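Long-range contacts in Xaa-Pro aminopeptidase (Thermococcus sibiricus MM 739, PDB 4RGZ), which is probably a zinc-dependent M24B peptidase, a prolidase or aminopeptidase that cleaves peptide bonds next to proline: residues V199-N204 against R215-G220; V222-Y227 against T239-V244; K252-I257 against F339-E344; G292-H297 against P331-Q336. All coordinates share one frame; numbering follows the deposited sequence.

Contact 1. Residues V199-N204 against R215-G220; sequences VASGPN and RKIRKG
S201 sits with its side chain between R215 and I217, and this is the close-packed end of the contact. With chi1 at 67°, its OG lies between the backbone N and the carbonyl carbon, which turns it up to R215; NH1 of R215 gives OG a weak, bent bond of 2.7 Å. The CB of S201 meets CD1 of I217 at 3.5 Å, and beneath them V223 and L176 close the buried side.

R215 reaches across with an extended chain from CG to NE. One face of its guanidinium lies over S201 O, offset toward the rim at 3.5 Å above the plane, and over G202 CA. The other face takes NH2 of R218, centred above it; R218 NH2 also bonds K216 O, 3.1 Å away, which probably helps place it. The stronger partner of R215 is D221, whose OD1 makes a salt bridge with NH2 and probably eases the pairing of two like charges.

Toward solvent the packing thins out. There the exposed ring of P203 crosses the partly exposed R215 side chain at about a right angle, CD lying 3.6 Å from NH2. The two segments bracket the long loop joining antiparallel strands 198-201 and 222-231, neighbours in the curved sheet of the pita-bread fold of M24 metallopeptidases.

Contact 2. Residues V222-Y227 against T239-V244; sequences VVIFDY and TRTVVV. With ZN (zinc ion), chain E.
The F225 ring takes CB of R240 over one face, with CZ 4.1 Å from it, and CG1 of V242 at its edge, 3.7 Å from CE1. A chi1 of 53°, with CG between the backbone N and the carbonyl carbon, swings the ring across toward R240 and V242; the ring of F163 meets it from helix 143-164. The other flat group, the D226 carboxylate, binds the zinc ion through OD1 at 2.1 Å, and its OD2 is in a salt bridge with R342.

Strands 222-231 and 234-243 form an antiparallel hairpin of the M24 pita-bread fold that brings two metal ligands, D226 and D237, to one zinc ion. Its ladder is regular: F225 and R240 form a hydrogen-bonded pair, N of F225 to O of R240 at 2.9 Å, and V223 and V242 form the next.

V222, I224, T239 and T241 lie on the same face as D226. CG2 of I224 and CG2 of T239 meet at 3.7 Å, while OG1 of T239 hydrogen-bonds the zinc ligand E344. The guanidinium of R240 turns back to T239 O through NH1, 3.0 Å away and above the carbonyl plane; NH1 also bonds E344 O, and NH2 pairs with D345.

Contact 3. Residues K252-I257 against F339-E344; sequences KKVYEI and FGVRIE. With ZN (zinc ion), chain E.
No hydrogen bond crosses between V254 and Y255 on the helix and F339, V341 and I343 on the strand, although this same strand leads on to a zinc ligand. The axes of helix 252-257 and strand 339-342 run the same way at 26°, 8.5 Å apart at closest approach.

V254 stands at the edge of the F339 ring, with CB near the ring plane and 3.9 Å from CE2; its CG1 also slides past CG2 of V341. The Y255 ring is approached obliquely by two aliphatic tips: CG1 of V341 comes to 3.7 Å from CD2, and CD1 of I343 to 3.8 Å from CZ. With chi1 at -169°, CG lies opposite the backbone N, and the ring extends along the helix flank to meet both. The phenol oxygen finds its polar partner in R362 O.

Beyond this greasy layer, E344 binds the zinc ion through OE1 at 2.2 Å; OE2 is a longer 2.7 Å from the metal and within hydrogen-bonding distance of the metal-bound water, one of several competing acceptors. Helix 249-268 thus backs strand 339-350, which has strand 326-335 beside it in its own sheet, while T241 of strand 234-243 touches both Y255 and V341.

Contact 4. Residues G292-H297 against P331-Q336; sequences GEYFIH and PGIYLQ
Two torsions bring H297 and Y334 together. In H297, CG lies between the backbone N and the carbonyl carbon (chi1 66°), which folds the imidazole back toward the strand; in Y334, CG lies opposite the carbonyl carbon (chi1 -52°), which sends the phenol along to meet it. NE2 and OH are hydrogen-bonded at 2.6 Å. The side chains cross at about a right angle and the rings meet rim to rim, planes 54° apart, with neither over the face of the other.

At the other end of the contact, Y334 N gives a hydrogen bond of 2.9 Å to Y294 O, tying the loop to the strand. The Y294 ring is sandwiched: CD2 of L335 makes a CH-pi contact over one face, 3.5 Å from the centroid, and E293 CB lies over the opposite one. CB of Y294 also touches CG2 of I333 at 3.7 Å. Between these ends F295 leans over the strand, CZ 3.8 Å from CB of P331, and helix 275-288 packs against both through I286. I296, at the exposed rim, adds CG1 beside the Y334 ring. L65 of the second subunit packs on H297.

The nearest side-chain atom of H297 is about 5 Å from another bound zinc ion, not the one held by D226, and about 4 Å from the side chain of E330. The Y334 oxygen is also hydrogen-bonded to R342 NE. H297, Y334 and R342 are thus linked by hydrogen bonds through that oxygen beside the metal site, which probably helps fix the phenol.

Overall arrangement
Contacts 2 and 3 are wholly buried, contact 4 largely so, and contact 1 reaches the surface. Strands 198-201 and 222-231 of contacts 1 and 2 are neighbours in one sheet; G202 N probably bonds V222 O, and a loop bond, G220 N to V244 O, probably adds a second tie. Contacts 3 and 4 share another sheet, through V341 N and I333 O. Between the sheets, contacts 2 and 3 supply ligands to one zinc ion and its water. The chemistry changes accordingly: arginine and serine at the outer loop of contact 1, a backbone ladder ending in a zinc-binding carboxylate in contact 2, aliphatic and aromatic carbon in contact 3, and aromatic packing with a histidine-tyrosine bond in contact 4.

Contact 1. Residues V199-N204 against R215-G220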
# COMPACT_ATOMS: atom_id res chain seq x y z
N VAL A 199 2.07 9.05 -15.16
CA VAL A 199 2.03 9.71 -16.44
C VAL A 199 2.43 11.17 -16.18
O VAL A 199 1.84 11.86 -15.33
CB VAL A 199 0.63 9.61 -17.05
CG1 VAL A 199 0.60 10.20 -18.44
CG2 VAL A 199 0.17 8.17 -17.10
N ALA A 200 3.44 11.63 -16.91
CA ALA A 200 3.98 12.97 -16.70
C ALA A 200 4.16 13.66 -18.05
O ALA A 200 5.01 13.23 -18.87
CB ALA A 200 5.28 12.90 -15.91
N SER A 201 3.38 14.74 -18.27
CA SER A 201 3.29 15.36 -19.59
C SER A 201 3.88 16.76 -19.62
O SER A 201 3.75 17.51 -18.65
CB SER A 201 1.85 15.40 -20.06
OG SER A 201 1.08 16.27 -19.26
N GLY A 202 4.50 17.13 -20.74
CA GLY A 202 5.14 18.42 -20.88
C GLY A 202 6.05 18.70 -19.71
O GLY A 202 6.88 17.86 -19.38
N PRO A 203 5.89 19.87 -19.04
CA PRO A 203 6.84 20.25 -17.96
C PRO A 203 6.80 19.30 -16.76
O PRO A 203 7.80 19.15 -16.07
CB PRO A 203 6.37 21.66 -17.56
CG PRO A 203 5.56 22.15 -18.71
CD PRO A 203 4.89 20.94 -19.30
N ASN A 204 5.66 18.63 -16.56
CA ASN A 204 5.54 17.64 -15.47
C ASN A 204 6.47 16.46 -15.62
O ASN A 204 6.87 15.84 -14.61
CB ASN A 204 4.11 17.16 -15.29
CG ASN A 204 3.25 18.21 -14.67
OD1 ASN A 204 2.07 18.33 -14.96
ND2 ASN A 204 3.86 19.03 -13.81
N ARG A 215 -3.70 18.05 -15.48
CA ARG A 215 -3.14 18.65 -16.66
C ARG A 215 -3.49 17.81 -17.89
O ARG A 215 -3.18 16.63 -17.92
CB ARG A 215 -1.63 18.79 -16.49
CG ARG A 215 -0.97 19.45 -17.68
CD ARG A 215 0.56 19.38 -17.59
NE ARG A 215 1.18 20.17 -18.66
CZ ARG A 215 1.14 19.84 -19.94
NH1 ARG A 215 0.56 18.71 -20.34
NH2 ARG A 215 1.69 20.63 -20.84
N LYS A 216 -4.12 18.41 -18.89
CA LYS A 216 -4.41 17.69 -20.12
C LYS A 216 -3.22 17.57 -21.09
O LYS A 216 -2.43 18.50 -21.27
CB LYS A 216 -5.61 18.28 -20.82
CG LYS A 216 -6.94 17.78 -20.26
CD LYS A 216 -8.00 18.84 -20.38
CE LYS A 216 -9.42 18.29 -20.24
NZ LYS A 216 -9.73 17.98 -18.81
N ILE A 217 -3.10 16.39 -21.69
CA ILE A 217 -2.11 16.15 -22.73
C ILE A 217 -2.55 16.89 -23.98
O ILE A 217 -3.72 16.78 -24.38
CB ILE A 217 -1.91 14.64 -22.99
CG1 ILE A 217 -0.82 14.09 -22.07
CG2 ILE A 217 -1.51 14.35 -24.43
CD1 ILE A 217 -1.22 13.91 -20.63
N ARG A 218 -1.63 17.65 -24.58
CA ARG A 218 -1.94 18.44 -25.78
C ARG A 218 -0.77 18.37 -26.76
O ARG A 218 0.32 17.90 -26.39
CB ARG A 218 -2.26 19.91 -25.42
CG ARG A 218 -1.01 20.75 -25.14
CD ARG A 218 -1.20 21.85 -24.10
NE ARG A 218 -1.40 21.32 -22.75
CZ ARG A 218 -1.78 22.04 -21.69
NH1 ARG A 218 -1.98 23.35 -21.80
NH2 ARG A 218 -1.96 21.44 -20.52
N LYS A 219 -0.99 18.87 -27.97
CA LYS A 219 0.04 18.93 -29.02
C LYS A 219 1.33 19.62 -28.60
O LYS A 219 1.31 20.69 -28.02
CB LYS A 219 -0.52 19.62 -30.27
CG LYS A 219 -1.59 18.80 -30.97
CD LYS A 219 -2.24 19.58 -32.10
CE LYS A 219 -3.45 18.82 -32.64
NZ LYS A 219 -4.28 19.72 -33.47
N GLY A 220 2.46 18.98 -28.87
CA GLY A 220 3.76 19.53 -28.51
C GLY A 220 4.31 19.04 -27.20
O GLY A 220 5.42 19.38 -26.85

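Contact 2. Residues V222-Y227 against T239-V244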
# COMPACT_ATOMS: atom_id res chain seq x y z
N VAL A 222 5.84 16.25 -24.69
CA VAL A 222 6.38 14.93 -24.49
C VAL A 222 5.78 14.32 -23.22
O VAL A 222 5.57 15.00 -22.22
CB VAL A 222 7.90 14.83 -24.58
CG1 VAL A 222 8.55 16.16 -24.78
CG2 VAL A 222 8.50 14.05 -23.42
N VAL A 223 5.45 13.04 -23.31
CA VAL A 223 4.74 12.35 -22.27
C VAL A 223 5.46 11.06 -21.92
O VAL A 223 5.66 10.20 -22.79
CB VAL A 223 3.30 12.01 -22.70
CG1 VAL A 223 2.50 11.47 -21.51
CG2 VAL A 223 2.61 13.24 -23.27
N ILE A 224 5.88 11.01 -20.67
CA ILE A 224 6.50 9.87 -20.06
C ILE A 224 5.43 9.04 -19.40
O ILE A 224 4.53 9.59 -18.73
CB ILE A 224 7.44 10.34 -18.96
CG1 ILE A 224 8.47 11.30 -19.53
CG2 ILE A 224 8.08 9.17 -18.20
CD1 ILE A 224 9.53 11.70 -18.51
N PHE A 225 5.48 7.73 -19.60
CA PHE A 225 4.59 6.82 -18.87
C PHE A 225 5.29 5.57 -18.31
O PHE A 225 6.08 4.92 -18.99
CB PHE A 225 3.29 6.54 -19.63
CG PHE A 225 3.47 6.07 -21.03
CD1 PHE A 225 3.99 6.92 -22.01
CD2 PHE A 225 3.08 4.77 -21.40
CE1 PHE A 225 4.12 6.47 -23.32
CE2 PHE A 225 3.22 4.31 -22.71
CZ PHE A 225 3.73 5.16 -23.68
N ASP A 226 5.03 5.30 -17.04
CA ASP A 226 5.86 4.43 -16.22
C ASP A 226 4.87 3.63 -15.38
O ASP A 226 4.04 4.20 -14.68
CB ASP A 226 6.79 5.30 -15.37
CG ASP A 226 7.83 4.52 -14.56
OD1 ASP A 226 7.80 3.27 -14.53
OD2 ASP A 226 8.72 5.18 -13.94
N TYR A 227 4.92 2.30 -15.51
CA TYR A 227 3.89 1.46 -14.92
C TYR A 227 4.44 0.07 -14.77
O TYR A 227 5.61 -0.19 -15.11
CB TYR A 227 2.59 1.47 -15.76
CG TYR A 227 2.78 1.09 -17.21
CD1 TYR A 227 3.47 1.92 -18.10
CD2 TYR A 227 2.30 -0.13 -17.70
CE1 TYR A 227 3.66 1.55 -19.42
CE2 TYR A 227 2.50 -0.50 -19.02
CZ TYR A 227 3.16 0.32 -19.88
OH TYR A 227 3.35 -0.07 -21.21
N THR A 239 9.02 2.03 -18.51
CA THR A 239 8.81 3.44 -18.80
C THR A 239 9.03 3.68 -20.31
O THR A 239 9.99 3.18 -20.90
CB THR A 239 9.82 4.34 -18.02
OG1 THR A 239 9.71 4.15 -16.61
CG2 THR A 239 9.58 5.80 -18.30
N ARG A 240 8.15 4.45 -20.94
CA ARG A 240 8.39 4.85 -22.32
C ARG A 240 8.03 6.33 -22.53
O ARG A 240 7.21 6.90 -21.80
CB ARG A 240 7.60 3.95 -23.29
CG ARG A 240 8.15 2.53 -23.37
CD ARG A 240 9.52 2.48 -24.09
NE ARG A 240 9.98 1.12 -24.36
CZ ARG A 240 10.65 0.33 -23.52
NH1 ARG A 240 10.98 0.74 -22.30
NH2 ARG A 240 11.00 -0.88 -23.90
N THR A 241 8.64 6.95 -23.54
CA THR A 241 8.42 8.36 -23.79
C THR A 241 7.98 8.58 -25.21
O THR A 241 8.60 8.10 -26.14
CB THR A 241 9.69 9.16 -23.45
OG1 THR A 241 9.95 9.02 -22.06
CG2 THR A 241 9.54 10.62 -23.78
N VAL A 242 6.88 9.32 -25.36
CA VAL A 242 6.28 9.60 -26.65
C VAL A 242 6.03 11.11 -26.80
O VAL A 242 5.97 11.81 -25.79
CB VAL A 242 4.95 8.82 -26.86
CG1 VAL A 242 5.18 7.31 -26.79
CG2 VAL A 242 3.84 9.27 -25.89
N VAL A 243 5.88 11.58 -28.04
CA VAL A 243 5.56 12.98 -28.34
C VAL A 243 4.24 13.11 -29.04
O VAL A 243 3.97 12.40 -30.00
CB VAL A 243 6.60 13.63 -29.25
CG1 VAL A 243 7.75 14.14 -28.41
CG2 VAL A 243 7.11 12.68 -30.33
N VAL A 244 3.40 14.02 -28.55
CA VAL A 244 2.19 14.42 -29.27
C VAL A 244 2.66 15.54 -30.20
O VAL A 244 3.41 16.42 -29.76
CB VAL A 244 1.08 14.92 -28.33
CG1 VAL A 244 -0.27 14.72 -28.95
CG2 VAL A 244 1.12 14.16 -27.02
ZN ZN E . 9.55 2.44 -13.66
O HOH W 1 10.79 3.02 -12.07

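Contact 3. Residues K252-I257 against F339-E344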
# COMPACT_ATOMS: atom_id res chain seq x y z
N LYS A 252 14.00 15.70 -29.94
CA LYS A 252 14.75 14.72 -30.74
C LYS A 252 16.14 14.47 -30.17
O LYS A 252 16.57 13.35 -30.01
CB LYS A 252 14.87 15.15 -32.19
CG LYS A 252 13.66 14.83 -33.05
CD LYS A 252 13.49 15.76 -34.25
CE LYS A 252 14.51 15.49 -35.34
NZ LYS A 252 13.94 15.82 -36.68
N LYS A 253 16.82 15.55 -29.85
CA LYS A 253 18.20 15.47 -29.48
C LYS A 253 18.30 14.79 -28.15
O LYS A 253 19.09 13.87 -27.98
CB LYS A 253 18.77 16.88 -29.40
CG LYS A 253 20.26 16.94 -29.15
CD LYS A 253 20.65 18.15 -28.33
CE LYS A 253 21.45 19.15 -29.11
NZ LYS A 253 22.46 19.69 -28.16
N VAL A 254 17.49 15.24 -27.19
CA VAL A 254 17.59 14.72 -25.83
C VAL A 254 17.13 13.29 -25.78
O VAL A 254 17.78 12.47 -25.17
CB VAL A 254 16.85 15.61 -24.79
CG1 VAL A 254 16.73 14.93 -23.42
CG2 VAL A 254 17.60 16.95 -24.69
N TYR A 255 16.01 13.00 -26.43
CA TYR A 255 15.57 11.63 -26.56
C TYR A 255 16.70 10.74 -27.06
O TYR A 255 17.06 9.77 -26.38
CB TYR A 255 14.38 11.53 -27.53
CG TYR A 255 13.75 10.17 -27.47
CD1 TYR A 255 14.32 9.06 -28.14
CD2 TYR A 255 12.62 9.95 -26.68
CE1 TYR A 255 13.75 7.79 -28.06
CE2 TYR A 255 12.04 8.68 -26.58
CZ TYR A 255 12.61 7.61 -27.26
OH TYR A 255 11.99 6.39 -27.14
N GLU A 256 17.26 11.05 -28.24
CA GLU A 256 18.40 10.28 -28.75
C GLU A 256 19.58 10.13 -27.76
O GLU A 256 20.20 9.07 -27.72
CB GLU A 256 18.84 10.72 -30.15
CG GLU A 256 20.07 10.00 -30.74
CD GLU A 256 20.05 8.46 -30.69
OE1 GLU A 256 21.16 7.85 -30.68
OE2 GLU A 256 18.96 7.83 -30.66
N ILE A 257 19.85 11.15 -26.94
CA ILE A 257 20.87 10.98 -25.91
C ILE A 257 20.44 9.89 -24.93
O ILE A 257 21.24 9.02 -24.57
CB ILE A 257 21.23 12.29 -25.19
CG1 ILE A 257 22.02 13.22 -26.13
CG2 ILE A 257 22.09 11.99 -23.97
CD1 ILE A 257 21.82 14.69 -25.88
N PHE A 339 10.61 19.46 -20.35
CA PHE A 339 10.12 18.08 -20.53
C PHE A 339 11.12 17.13 -19.88
O PHE A 339 12.19 17.54 -19.48
CB PHE A 339 9.97 17.72 -22.02
CG PHE A 339 11.26 17.85 -22.83
CD1 PHE A 339 11.63 19.09 -23.41
CD2 PHE A 339 12.09 16.76 -23.04
CE1 PHE A 339 12.80 19.21 -24.16
CE2 PHE A 339 13.26 16.88 -23.78
CZ PHE A 339 13.62 18.11 -24.34
N GLY A 340 10.77 15.87 -19.80
CA GLY A 340 11.71 14.83 -19.37
C GLY A 340 11.72 13.69 -20.37
O GLY A 340 10.76 13.56 -21.16
N VAL A 341 12.79 12.88 -20.36
CA VAL A 341 12.79 11.58 -21.04
C VAL A 341 13.43 10.49 -20.19
O VAL A 341 14.58 10.63 -19.72
CB VAL A 341 13.57 11.58 -22.38
CG1 VAL A 341 13.33 10.24 -23.08
CG2 VAL A 341 13.15 12.75 -23.28
N ARG A 342 12.68 9.39 -20.00
CA ARG A 342 13.19 8.18 -19.35
C ARG A 342 12.78 6.96 -20.19
O ARG A 342 11.67 6.90 -20.72
CB ARG A 342 12.67 8.04 -17.92
CG ARG A 342 13.22 6.82 -17.15
CD ARG A 342 12.38 6.41 -15.94
NE ARG A 342 12.03 7.62 -15.26
CZ ARG A 342 10.81 8.08 -15.00
NH1 ARG A 342 9.71 7.38 -15.23
NH2 ARG A 342 10.74 9.27 -14.44
N ILE A 343 13.70 6.01 -20.34
CA ILE A 343 13.44 4.75 -21.07
C ILE A 343 13.90 3.62 -20.13
O ILE A 343 15.05 3.56 -19.72
CB ILE A 343 14.20 4.68 -22.42
CG1 ILE A 343 13.81 5.85 -23.36
CG2 ILE A 343 13.97 3.35 -23.13
CD1 ILE A 343 14.73 6.00 -24.57
N GLU A 344 12.96 2.74 -19.79
CA GLU A 344 13.18 1.72 -18.80
C GLU A 344 12.85 0.35 -19.37
O GLU A 344 11.81 0.13 -20.01
CB GLU A 344 12.27 1.98 -17.61
CG GLU A 344 12.56 1.13 -16.37
CD GLU A 344 11.53 1.33 -15.28
OE1 GLU A 344 10.39 1.83 -15.57
OE2 GLU A 344 11.84 0.99 -14.12
ZN ZN E . 9.55 2.44 -13.66
O HOH W 1 10.79 3.02 -12.07

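Contact 4. Residues G292-H297 against P331-Q336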
# COMPACT_ATOMS: atom_id res chain seq x y z
N GLY A 292 24.79 15.96 -18.00
CA GLY A 292 25.02 15.38 -16.67
C GLY A 292 24.15 15.93 -15.53
O GLY A 292 23.60 15.14 -14.76
N GLU A 293 24.00 17.26 -15.43
CA GLU A 293 23.28 17.90 -14.31
C GLU A 293 21.86 17.35 -14.18
O GLU A 293 21.28 17.30 -13.09
CB GLU A 293 23.23 19.42 -14.49
CG GLU A 293 24.60 20.07 -14.73
CD GLU A 293 24.54 21.40 -15.50
OE1 GLU A 293 25.62 21.97 -15.79
OE2 GLU A 293 23.43 21.89 -15.82
N TYR A 294 21.32 16.88 -15.28
CA TYR A 294 19.90 16.66 -15.38
C TYR A 294 19.44 15.23 -15.23
O TYR A 294 18.27 14.92 -15.52
CB TYR A 294 19.43 17.19 -16.73
CG TYR A 294 19.91 18.59 -17.02
CD1 TYR A 294 19.20 19.71 -16.55
CD2 TYR A 294 21.08 18.80 -17.75
CE1 TYR A 294 19.63 21.00 -16.82
CE2 TYR A 294 21.54 20.07 -18.02
CZ TYR A 294 20.80 21.16 -17.55
OH TYR A 294 21.28 22.37 -17.85
N PHE A 295 20.36 14.36 -14.81
CA PHE A 295 20.12 12.92 -14.63
C PHE A 295 20.13 12.70 -13.15
O PHE A 295 21.18 12.53 -12.54
CB PHE A 295 21.23 12.12 -15.32
CG PHE A 295 21.09 10.62 -15.19
CD1 PHE A 295 19.85 10.02 -14.97
CD2 PHE A 295 22.22 9.82 -15.27
CE1 PHE A 295 19.75 8.64 -14.84
CE2 PHE A 295 22.13 8.43 -15.17
CZ PHE A 295 20.90 7.84 -14.95
N ILE A 296 18.97 12.75 -12.53
CA ILE A 296 18.96 12.97 -11.08
C ILE A 296 18.65 11.75 -10.25
O ILE A 296 18.13 11.85 -9.15
CB ILE A 296 18.11 14.18 -10.71
CG1 ILE A 296 16.71 14.07 -11.34
CG2 ILE A 296 18.81 15.42 -11.22
CD1 ILE A 296 15.87 15.34 -11.22
N HIS A 297 19.01 10.60 -10.78
CA HIS A 297 18.60 9.35 -10.15
C HIS A 297 19.45 8.22 -10.61
O HIS A 297 20.21 8.34 -11.57
CB HIS A 297 17.09 9.05 -10.29
CG HIS A 297 16.60 8.79 -11.70
ND1 HIS A 297 16.82 7.61 -12.34
CD2 HIS A 297 15.80 9.55 -12.55
CE1 HIS A 297 16.23 7.63 -13.55
NE2 HIS A 297 15.60 8.82 -13.68
N PRO A 331 17.97 5.24 -17.38
CA PRO A 331 18.49 6.60 -17.33
C PRO A 331 17.46 7.62 -17.86
O PRO A 331 16.59 7.28 -18.69
CB PRO A 331 19.70 6.55 -18.30
CG PRO A 331 19.43 5.40 -19.21
CD PRO A 331 18.62 4.42 -18.43
N GLY A 332 17.54 8.85 -17.38
CA GLY A 332 16.69 9.88 -17.94
C GLY A 332 17.35 11.23 -17.97
O GLY A 332 18.38 11.45 -17.33
N ILE A 333 16.76 12.14 -18.73
CA ILE A 333 17.12 13.54 -18.65
C ILE A 333 15.87 14.36 -18.27
O ILE A 333 14.77 14.13 -18.81
CB ILE A 333 17.77 14.06 -19.92
CG1 ILE A 333 19.06 13.28 -20.19
CG2 ILE A 333 18.14 15.53 -19.74
CD1 ILE A 333 19.77 13.62 -21.48
N TYR A 334 16.07 15.28 -17.33
CA TYR A 334 14.99 16.08 -16.76
C TYR A 334 15.32 17.55 -16.79
O TYR A 334 16.24 18.02 -16.11
CB TYR A 334 14.69 15.64 -15.35
CG TYR A 334 14.48 14.15 -15.31
CD1 TYR A 334 13.22 13.59 -15.64
CD2 TYR A 334 15.55 13.29 -15.04
CE1 TYR A 334 13.05 12.23 -15.64
CE2 TYR A 334 15.38 11.93 -15.03
CZ TYR A 334 14.13 11.39 -15.32
OH TYR A 334 13.98 10.00 -15.32
N LEU A 335 14.52 18.26 -17.58
CA LEU A 335 14.78 19.62 -17.92
C LEU A 335 13.68 20.49 -17.39
O LEU A 335 12.59 20.61 -17.99
CB LEU A 335 14.97 19.77 -19.44
CG LEU A 335 16.20 19.07 -20.06
CD1 LEU A 335 16.34 19.49 -21.52
CD2 LEU A 335 17.51 19.33 -19.34
N GLN A 336 13.96 21.11 -16.25
CA GLN A 336 12.97 21.90 -15.55
C GLN A 336 12.31 22.91 -16.48
O GLN A 336 12.98 23.59 -17.25
CB GLN A 336 13.60 22.57 -14.33
CG GLN A 336 12.62 22.78 -13.18
CD GLN A 336 12.13 21.47 -12.57
OE1 GLN A 336 12.86 20.47 -12.54
NE2 GLN A 336 10.89 21.47 -12.07